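Local structure of metallo-carboxypeptidase (Pseudomonas aeruginosa, 4A39) at residues 184-189 with 270-275; 281-286 with 345-350. The protein probably acts as a zinc-dependent carboxypeptidase of the M14 family, removing residues from the C-terminal ends of peptide substrates. All coordinates share one frame; numbering follows the deposited sequence.

Contact 1: 184-189 with 270-275; sequences HMAEWF and LDIHGD. With ZN (zinc ion), chain C; GEM ((2-guanidinoethylmercapto)succinic acid), chain D.
In the zinc carboxypeptidase domain, helix 185-196 packs against one side of the central mixed sheet, and strand 268-275 carries a zinc ligand on the other side. Met185, Ala186 and Phe189 of the helix meet Ile272 and Gly274 of the strand. The short segments run at 138° to each other, with their axes 7.3 Å apart at the closest point. The packing is apolar and buried. Ile272 supplies most of the strand's share. Its CD1 sits over one face of the Phe189 ring, offset toward the rim, in a CH-pi contact 4.0 Å from the ring centroid. Phe189 has CG anti to the backbone N (chi1 173°), which brings the ring across the Ile272 side chain at about a right angle. Ile272 CG2 reaches back to the helix and lies 3.9 Å from Ala186 CB. Met185 is bent at chi2 and chi3, and its SD rests 3.7 Å from Gly274 CA. Met349 of the neighbouring strand also touches Phe189 and Ile272.

The next side chain along the strand from Ile272 points away from the helix. This is His273, whose ND1 binds the zinc ion at 2.2 Å. His180 and Glu183, just before the helix, complete the protein ligands, and the inhibitor binds through GEM O13. GEM S7 lies over the centre of one face of the imidazole. At the far side of the ring, His273 NE2 donates to Asp271 OD2 at 2.6 Å, in the ring plane but from above the carboxylate plane.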
loop_
_atom_site.group_PDB
_atom_site.type_symbol
_atom_site.label_atom_id
_atom_site.label_comp_id
_atom_site.label_asym_id
_atom_site.label_seq_id
_atom_site.Cartn_x
_atom_site.Cartn_y
_atom_site.Cartn_z
ATOM N N HIS A 184 -4.043 -0.316 -1.674
ATOM C CA HIS A 184 -4.658 -0.118 -0.366
ATOM C C HIS A 184 -4.058 -0.882 0.803
ATOM O O HIS A 184 -4.225 -0.480 1.956
ATOM C CB HIS A 184 -6.161 -0.388 -0.480
ATOM C CG HIS A 184 -6.897 0.680 -1.229
ATOM N ND1 HIS A 184 -7.640 1.654 -0.597
ATOM C CD2 HIS A 184 -6.942 0.972 -2.551
ATOM C CE1 HIS A 184 -8.112 2.499 -1.497
ATOM N NE2 HIS A 184 -7.703 2.109 -2.691
ATOM N N MET A 185 -3.369 -1.981 0.521
ATOM C CA MET A 185 -2.727 -2.737 1.587
ATOM C C MET A 185 -1.703 -1.844 2.282
ATOM O O MET A 185 -1.392 -2.038 3.456
ATOM C CB MET A 185 -2.022 -3.978 1.019
ATOM C CG MET A 185 -1.055 -3.692 -0.136
ATOM S SD MET A 185 -1.857 -3.567 -1.754
ATOM C CE MET A 185 -2.128 -5.319 -2.122
ATOM N N ALA A 186 -1.188 -0.855 1.558
ATOM C CA ALA A 186 -0.178 0.049 2.102
ATOM C C ALA A 186 -0.632 0.842 3.330
ATOM O O ALA A 186 0.057 0.850 4.353
ATOM C CB ALA A 186 0.320 0.993 1.017
ATOM N N GLU A 187 -1.777 1.515 3.258
ATOM C CA GLU A 187 -2.201 2.257 4.439
ATOM C C GLU A 187 -2.663 1.302 5.549
ATOM O O GLU A 187 -2.594 1.648 6.727
ATOM C CB GLU A 187 -3.279 3.304 4.105
ATOM C CG GLU A 187 -3.721 4.096 5.339
ATOM C CD GLU A 187 -4.158 5.527 5.049
ATOM O OE1 GLU A 187 -4.670 5.802 3.944
ATOM O OE2 GLU A 187 -3.995 6.378 5.948
ATOM N N TRP A 188 -3.125 0.104 5.190
ATOM C CA TRP A 188 -3.516 -0.859 6.220
ATOM C C TRP A 188 -2.262 -1.163 7.041
ATOM O O TRP A 188 -2.311 -1.258 8.270
ATOM C CB TRP A 188 -4.066 -2.151 5.603
ATOM C CG TRP A 188 -5.513 -2.053 5.206
ATOM C CD1 TRP A 188 -6.017 -1.981 3.937
ATOM C CD2 TRP A 188 -6.641 -2.014 6.089
ATOM N NE1 TRP A 188 -7.388 -1.903 3.976
ATOM C CE2 TRP A 188 -7.798 -1.919 5.283
ATOM C CE3 TRP A 188 -6.786 -2.050 7.483
ATOM C CZ2 TRP A 188 -9.089 -1.859 5.824
ATOM C CZ3 TRP A 188 -8.073 -1.990 8.024
ATOM C CH2 TRP A 188 -9.207 -1.897 7.191
ATOM N N PHE A 189 -1.137 -1.309 6.347
ATOM C CA PHE A 189 0.158 -1.571 6.985
ATOM C C PHE A 189 0.441 -0.445 7.990
ATOM O O PHE A 189 0.876 -0.690 9.117
ATOM C CB PHE A 189 1.249 -1.628 5.898
ATOM C CG PHE A 189 2.670 -1.717 6.421
ATOM C CD1 PHE A 189 3.320 -0.584 6.907
ATOM C CD2 PHE A 189 3.375 -2.916 6.363
ATOM C CE1 PHE A 189 4.653 -0.641 7.322
ATOM C CE2 PHE A 189 4.711 -2.986 6.771
ATOM C CZ PHE A 189 5.352 -1.844 7.252
ATOM N N LEU A 270 11.368 3.337 4.388
ATOM C CA LEU A 270 10.555 2.229 3.903
ATOM C C LEU A 270 9.398 2.826 3.104
ATOM O O LEU A 270 8.653 3.665 3.615
ATOM C CB LEU A 270 10.011 1.402 5.073
ATOM C CG LEU A 270 11.044 0.739 5.991
ATOM C CD1 LEU A 270 10.329 -0.039 7.086
ATOM C CD2 LEU A 270 11.936 -0.192 5.178
ATOM N N ASP A 271 9.269 2.395 1.852
ATOM C CA ASP A 271 8.220 2.864 0.944
ATOM C C ASP A 271 7.265 1.676 0.792
ATOM O O ASP A 271 7.616 0.665 0.196
ATOM C CB ASP A 271 8.879 3.257 -0.388
ATOM C CG ASP A 271 7.920 3.910 -1.362
ATOM O OD1 ASP A 271 6.858 4.415 -0.940
ATOM O OD2 ASP A 271 8.247 3.928 -2.565
ATOM N N ILE A 272 6.059 1.807 1.344
ATOM C CA ILE A 272 5.084 0.716 1.332
ATOM C C ILE A 272 4.210 0.650 0.080
ATOM O O ILE A 272 3.483 1.598 -0.234
ATOM C CB ILE A 272 4.177 0.783 2.583
ATOM C CG1 ILE A 272 5.015 1.101 3.831
ATOM C CG2 ILE A 272 3.466 -0.555 2.776
ATOM C CD1 ILE A 272 6.157 0.117 4.100
ATOM N N HIS A 273 4.279 -0.495 -0.605
ATOM C CA HIS A 273 3.556 -0.753 -1.855
ATOM C C HIS A 273 2.857 -2.116 -1.868
ATOM O O HIS A 273 2.913 -2.881 -0.910
ATOM C CB HIS A 273 4.532 -0.754 -3.041
ATOM C CG HIS A 273 5.136 0.580 -3.356
ATOM N ND1 HIS A 273 4.781 1.308 -4.471
ATOM C CD2 HIS A 273 6.107 1.292 -2.737
ATOM C CE1 HIS A 273 5.508 2.409 -4.527
ATOM N NE2 HIS A 273 6.321 2.424 -3.487
ATOM N N GLY A 274 2.215 -2.403 -2.998
ATOM C CA GLY A 274 1.539 -3.673 -3.190
ATOM C C GLY A 274 1.827 -4.142 -4.604
ATOM O O GLY A 274 1.875 -3.327 -5.526
ATOM N N ASP A 275 2.040 -5.445 -4.784
ATOM C CA ASP A 275 2.320 -5.988 -6.109
ATOM C C ASP A 275 1.183 -6.896 -6.553
ATOM O O ASP A 275 0.792 -7.817 -5.841
ATOM C CB ASP A 275 3.627 -6.781 -6.117
ATOM C CG ASP A 275 4.030 -7.213 -7.518
ATOM O OD1 ASP A 275 4.543 -6.371 -8.283
ATOM O OD2 ASP A 275 3.811 -8.394 -7.861
HETATM ZN ZN ZN C . 3.350 0.748 -5.985
HETATM C C8 GEM D . 7.506 -0.368 -7.854
HETATM S S7 GEM D . 7.942 0.201 -6.170
HETATM C C6 GEM D . 9.685 -0.347 -6.072
HETATM C C5 GEM D . 10.012 -1.588 -6.907
HETATM N N3 GEM D . 9.998 -1.263 -8.340
HETATM C C1 GEM D . 11.128 -1.338 -9.040
HETATM N N4 GEM D . 12.256 -1.694 -8.430
HETATM N N2 GEM D . 11.141 -1.052 -10.338
HETATM C C9 GEM D . 7.046 0.793 -8.738
HETATM O O14 GEM D . 7.124 1.950 -8.266
HETATM O O15 GEM D . 6.624 0.498 -9.875
HETATM C C10 GEM D . 6.440 -1.464 -7.802
HETATM C C11 GEM D . 5.135 -0.962 -7.177
HETATM O O12 GEM D . 4.651 -1.634 -6.239
HETATM O O13 GEM D . 4.639 0.075 -7.664
#

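Contact 2: 281-286 with 345-350; sequences VFAAGC and FTIEMP. With GEM ((2-guanidinoethylmercapto)succinic acid), chain D.
Phe282 and Glu348 form an antiparallel hydrogen-bonded pair between edge strand 282-284 and strand 343-350. Phe282 N donates to Glu348 O at 3.0 Å, and Glu348 N donates to Phe282 O at 2.8 Å. Ala284 and Thr346 form the second such pair, with both bonds of similar length. Ala283 and Ile347 make the non-hydrogen-bonded pair between them. A CA-H...O contact joins Ala283 CA to Thr346 O at 3.3 Å.

The apolar contacts divide between the two faces of the sheet. On the face of Ala283 and Ile347, Ala283 CB lies 3.8 Å from Ile347 CD1. It also meets Phe345 CD1, and Phe303 packs against that same ring. Beyond the bridged pairs, Val281 CG2 touches Pro350 CD at 3.6 Å.

On the other face, Phe282 and Glu348 lie side by side and point the same way. Phe282 CG stands between its backbone N and carbonyl carbon (chi1 65°), and the ring leans over the partner strand. Glu348 CB sits over one face of that ring, 3.7 Å from its centroid, in a CH-pi contact. Glu348 then bends at chi2 (-74°), and the plane of its carboxylate is turned only 26° from that of the Phe282 ring. Tyr319 meets the Phe282 ring edge-to-face.

The ligand contacts are on this same face. Glu348 OE2 is 2.8 Å from GEM O12, an oxygen of the carboxylate that binds zinc through O13. Thr346 borders the same ligand at C6 and S7. The arrangement is that of an M14 carboxypeptidase active site, where a sheet strand presents the glutamate predicted to be the proton donor/acceptor beside the zinc.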
loop_
_atom_site.group_PDB
_atom_site.type_symbol
_atom_site.label_atom_id
_atom_site.label_comp_id
_atom_site.label_asym_id
_atom_site.label_seq_id
_atom_site.Cartn_x
_atom_site.Cartn_y
_atom_site.Cartn_z
ATOM N N VAL A 281 5.024 -11.778 0.097
ATOM C CA VAL A 281 5.440 -10.502 0.657
ATOM C C VAL A 281 6.958 -10.458 0.478
ATOM O O VAL A 281 7.638 -11.453 0.722
ATOM C CB VAL A 281 5.142 -10.409 2.167
ATOM C CG1 VAL A 281 5.810 -9.168 2.751
ATOM C CG2 VAL A 281 3.643 -10.366 2.403
ATOM N N PHE A 282 7.490 -9.322 0.036
ATOM C CA PHE A 282 8.935 -9.199 -0.138
ATOM C C PHE A 282 9.378 -7.744 -0.076
ATOM O O PHE A 282 8.556 -6.846 0.103
ATOM C CB PHE A 282 9.392 -9.823 -1.470
ATOM C CG PHE A 282 8.876 -9.116 -2.692
ATOM C CD1 PHE A 282 7.603 -9.391 -3.193
ATOM C CD2 PHE A 282 9.666 -8.180 -3.350
ATOM C CE1 PHE A 282 7.128 -8.741 -4.337
ATOM C CE2 PHE A 282 9.201 -7.524 -4.493
ATOM C CZ PHE A 282 7.929 -7.809 -4.986
ATOM N N ALA A 283 10.684 -7.525 -0.199
ATOM C CA ALA A 283 11.249 -6.180 -0.181
ATOM C C ALA A 283 12.270 -6.024 -1.307
ATOM O O ALA A 283 13.034 -6.948 -1.593
ATOM C CB ALA A 283 11.914 -5.908 1.163
ATOM N N ALA A 284 12.262 -4.863 -1.955
ATOM C CA ALA A 284 13.207 -4.566 -3.029
ATOM C C ALA A 284 14.197 -3.535 -2.488
ATOM O O ALA A 284 13.786 -2.477 -2.007
ATOM C CB ALA A 284 12.472 -4.005 -4.242
ATOM N N GLY A 285 15.491 -3.846 -2.573
ATOM C CA GLY A 285 16.519 -2.955 -2.056
ATOM C C GLY A 285 17.164 -1.981 -3.029
ATOM O O GLY A 285 16.643 -1.736 -4.115
ATOM N N CYS A 286 18.316 -1.438 -2.636
ATOM C CA CYS A 286 19.042 -0.453 -3.446
ATOM C C CYS A 286 20.335 -0.966 -4.074
ATOM O O CYS A 286 21.240 -0.171 -4.336
ATOM C CB CYS A 286 19.405 0.769 -2.590
ATOM S SG CYS A 286 18.025 1.675 -1.869
ATOM N N PHE A 345 14.130 0.389 1.563
ATOM C CA PHE A 345 13.430 -0.702 0.896
ATOM C C PHE A 345 12.064 -0.288 0.383
ATOM O O PHE A 345 11.427 0.628 0.916
ATOM C CB PHE A 345 13.142 -1.857 1.861
ATOM C CG PHE A 345 14.298 -2.775 2.128
ATOM C CD1 PHE A 345 14.807 -3.591 1.125
ATOM C CD2 PHE A 345 14.815 -2.891 3.415
ATOM C CE1 PHE A 345 15.811 -4.517 1.401
ATOM C CE2 PHE A 345 15.819 -3.811 3.700
ATOM C CZ PHE A 345 16.315 -4.625 2.693
ATOM N N THR A 346 11.620 -0.986 -0.653
ATOM C CA THR A 346 10.279 -0.808 -1.170
ATOM C C THR A 346 9.673 -2.091 -0.604
ATOM O O THR A 346 10.163 -3.177 -0.913
ATOM C CB THR A 346 10.220 -0.879 -2.707
ATOM O OG1 THR A 346 10.906 0.251 -3.268
ATOM C CG2 THR A 346 8.778 -0.874 -3.173
ATOM N N ILE A 347 8.667 -1.973 0.257
ATOM C CA ILE A 347 8.030 -3.155 0.833
ATOM C C ILE A 347 6.849 -3.499 -0.065
ATOM O O ILE A 347 6.042 -2.627 -0.400
ATOM C CB ILE A 347 7.526 -2.895 2.283
ATOM C CG1 ILE A 347 8.711 -2.563 3.201
ATOM C CG2 ILE A 347 6.788 -4.118 2.803
ATOM C CD1 ILE A 347 9.738 -3.678 3.319
ATOM N N GLU A 348 6.747 -4.768 -0.445
ATOM C CA GLU A 348 5.685 -5.211 -1.340
ATOM C C GLU A 348 4.797 -6.308 -0.769
ATOM O O GLU A 348 5.268 -7.395 -0.446
ATOM C CB GLU A 348 6.296 -5.713 -2.648
ATOM C CG GLU A 348 7.069 -4.676 -3.452
ATOM C CD GLU A 348 6.172 -3.679 -4.150
ATOM O OE1 GLU A 348 4.949 -3.923 -4.235
ATOM O OE2 GLU A 348 6.696 -2.651 -4.630
ATOM N N MET A 349 3.509 -6.010 -0.644
ATOM C CA MET A 349 2.527 -6.978 -0.162
ATOM C C MET A 349 1.681 -7.375 -1.372
ATOM O O MET A 349 1.412 -6.556 -2.253
ATOM C CB MET A 349 1.656 -6.363 0.930
ATOM C CG MET A 349 2.388 -6.138 2.247
ATOM S SD MET A 349 1.392 -5.140 3.372
ATOM C CE MET A 349 1.773 -3.479 2.745
ATOM N N PRO A 350 1.240 -8.637 -1.424
ATOM C CA PRO A 350 0.437 -9.143 -2.541
ATOM C C PRO A 350 -1.052 -8.826 -2.574
ATOM O O PRO A 350 -1.697 -8.720 -1.534
ATOM C CB PRO A 350 0.669 -10.642 -2.459
ATOM C CG PRO A 350 0.672 -10.869 -0.971
ATOM C CD PRO A 350 1.537 -9.717 -0.461
HETATM C C8 GEM D . 7.506 -0.368 -7.854
HETATM S S7 GEM D . 7.942 0.201 -6.170
HETATM C C6 GEM D . 9.685 -0.347 -6.072
HETATM C C5 GEM D . 10.012 -1.588 -6.907
HETATM N N3 GEM D . 9.998 -1.263 -8.340
HETATM C C1 GEM D . 11.128 -1.338 -9.040
HETATM N N4 GEM D . 12.256 -1.694 -8.430
HETATM N N2 GEM D . 11.141 -1.052 -10.338
HETATM C C9 GEM D . 7.046 0.793 -8.738
HETATM O O14 GEM D . 7.124 1.950 -8.266
HETATM O O15 GEM D . 6.624 0.498 -9.875
HETATM C C10 GEM D . 6.440 -1.464 -7.802
HETATM C C11 GEM D . 5.135 -0.962 -7.177
HETATM O O12 GEM D . 4.651 -1.634 -6.239
HETATM O O13 GEM D . 4.639 0.075 -7.664
#

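From the N terminus, the chain passes zinc ligands His180 and Glu183 and enters helix 185-196. Contact 1 closes the first loop: 81 positions separate Phe189 from Leu270, where strand 268-275 packs against that helix. After a short connection the chain enters strand 282-284, the next strand in sequence. Contact 2 closes a second loop, with 58 residues between its segments, when strand 343-350 arrives. The loops therefore follow in series. Strand 343-350 lies between strands 268-275 and 282-284 in the sheet. Backbone contacts join contacts 1 and 2: His273 N lies 2.8 Å from Ile347 O, a probable hydrogen bond. Together they tie the helix to the sheet edge and bring His273 and Glu348 to one inhibitor.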